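Local coordinates for 5'-tyrosyl-DNA phosphodiesterase (Caenorhabditis elegans, PDB 4FVA), which belongs to the endonuclease/exonuclease/phosphatase family of the DNase I-like clan and carries a bound magnesium ion, at residues G188-N191 and K192-F195. Sequence-based numbering, arbitrary orientation.
Sequences GSDN and KTKF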
loop_
_atom_site.group_PDB
_atom_site.type_symbol
_atom_site.label_atom_id
_atom_site.label_comp_id
_atom_site.label_asym_id
_atom_site.label_seq_id
_atom_site.Cartn_x
_atom_site.Cartn_y
_atom_site.Cartn_z
ATOM N N GLY A 188 -16.373 1.459 7.920
ATOM C CA GLY A 188 -17.789 1.530 7.601
ATOM C C GLY A 188 -18.227 0.966 6.257
ATOM O O GLY A 188 -19.380 1.157 5.859
ATOM N N SER A 189 -17.319 0.317 5.532
ATOM C CA SER A 189 -17.652 -0.212 4.202
ATOM C C SER A 189 -18.389 0.817 3.356
ATOM O O SER A 189 -19.391 0.500 2.705
ATOM C CB SER A 189 -18.487 -1.498 4.297
ATOM O OG SER A 189 -17.747 -2.549 4.900
ATOM N N ASP A 190 -17.866 2.037 3.338
ATOM C CA ASP A 190 -18.471 3.125 2.576
ATOM C C ASP A 190 -18.342 2.911 1.069
ATOM O O ASP A 190 -17.235 2.718 0.550
ATOM C CB ASP A 190 -17.834 4.461 2.980
ATOM C CG ASP A 190 -18.480 5.661 2.285
ATOM O OD1 ASP A 190 -19.192 5.464 1.280
ATOM O OD2 ASP A 190 -18.268 6.809 2.738
ATOM N N ASN A 191 -19.471 2.922 0.362
ATOM C CA ASN A 191 -19.446 2.781 -1.093
ATOM C C ASN A 191 -18.636 3.878 -1.791
ATOM O O ASN A 191 -18.034 3.635 -2.841
ATOM C CB ASN A 191 -20.868 2.753 -1.667
ATOM C CG ASN A 191 -21.636 1.510 -1.267
ATOM O OD1 ASN A 191 -22.494 1.557 -0.387
ATOM N ND2 ASN A 191 -21.341 0.393 -1.927
ATOM N N LYS A 192 -18.587 5.072 -1.198
ATOM C CA LYS A 192 -17.873 6.189 -1.829
ATOM C C LYS A 192 -16.358 5.990 -1.820
ATOM O O LYS A 192 -15.635 6.639 -2.585
ATOM C CB LYS A 192 -18.202 7.529 -1.159
ATOM C CG LYS A 192 -19.458 8.247 -1.663
ATOM C CD LYS A 192 -19.539 9.658 -1.058
ATOM C CE LYS A 192 -20.471 10.560 -1.846
ATOM N NZ LYS A 192 -21.852 10.026 -1.862
ATOM N N THR A 193 -15.879 5.097 -0.961
ATOM C CA THR A 193 -14.443 4.858 -0.844
ATOM C C THR A 193 -14.087 3.418 -1.152
ATOM O O THR A 193 -13.028 2.947 -0.754
ATOM C CB THR A 193 -13.933 5.161 0.563
ATOM O OG1 THR A 193 -14.664 4.365 1.508
ATOM C CG2 THR A 193 -14.102 6.641 0.893
ATOM N N LYS A 194 -14.973 2.704 -1.835
ATOM C CA LYS A 194 -14.787 1.260 -1.991
ATOM C C LYS A 194 -13.779 0.851 -3.064
ATOM O O LYS A 194 -12.833 0.120 -2.790
ATOM C CB LYS A 194 -16.127 0.579 -2.253
ATOM C CG LYS A 194 -16.044 -0.933 -2.371
ATOM C CD LYS A 194 -17.446 -1.532 -2.400
ATOM C CE LYS A 194 -17.419 -3.052 -2.397
ATOM N NZ LYS A 194 -18.799 -3.607 -2.409
ATOM N N PHE A 195 -13.989 1.300 -4.294
ATOM C CA PHE A 195 -13.176 0.812 -5.398
ATOM C C PHE A 195 -11.895 1.619 -5.568
ATOM O O PHE A 195 -11.919 2.854 -5.582
ATOM C CB PHE A 195 -13.999 0.774 -6.680
ATOM C CG PHE A 195 -15.233 -0.073 -6.559
ATOM C CD1 PHE A 195 -15.146 -1.457 -6.627
ATOM C CD2 PHE A 195 -16.476 0.513 -6.337
ATOM C CE1 PHE A 195 -16.276 -2.245 -6.503
ATOM C CE2 PHE A 195 -17.613 -0.271 -6.208
ATOM C CZ PHE A 195 -17.510 -1.655 -6.290
HETATM O O HOH W 1 -15.803 3.578 -4.991
#
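Asp190 folds back on Lys192 and Thr193 in an Asx motif: its carboxylate closes an Asx turn while its backbone carbonyl closes a type I turn over Asn191 and Lys192. The motif starts a short 3-10 turn in the surface loop between helix 183-186 and strand 197-198 of this DNase I-like fold.

The side-chain bond runs from Lys192 N to Asp190 OD1, short at 2.6 Å and close to straight. With CG anti to the backbone N (chi1 -176°), the Asp190 carboxylate swings over the turn, and the amide meets it from above its plane, 48° out. The same oxygen lies 3.3 Å from Lys192 CB. Farther along, the lysine chain leads away and bends at its last torsion. Its NZ stays 6.1 Å from OD1, so any attraction between the charges acts at a distance.

Among the backbone bonds, Thr193 N gives its hydrogen to Asp190 O at 3.1 Å. The indole NE1 of Trp184 in helix 183-186 donates to that same oxygen, tying the turn to the preceding helix. A second, weak turn bond follows, Lys194 N to Asn191 O at 3.4 Å. Lys194 CB rests beside the same Asn191 carbonyl, 3.6 Å from O.

Apolar packing is modest. Thr193 leans on Phe229 and Leu231 of strand 226-232. Beyond CB, Lys194 lays its CG over the centre of the Phe195 ring.

One water links the turn to the residue that follows it, donating to Asn191 O at 3.1 Å and accepting from Phe195 N at 3.0 Å.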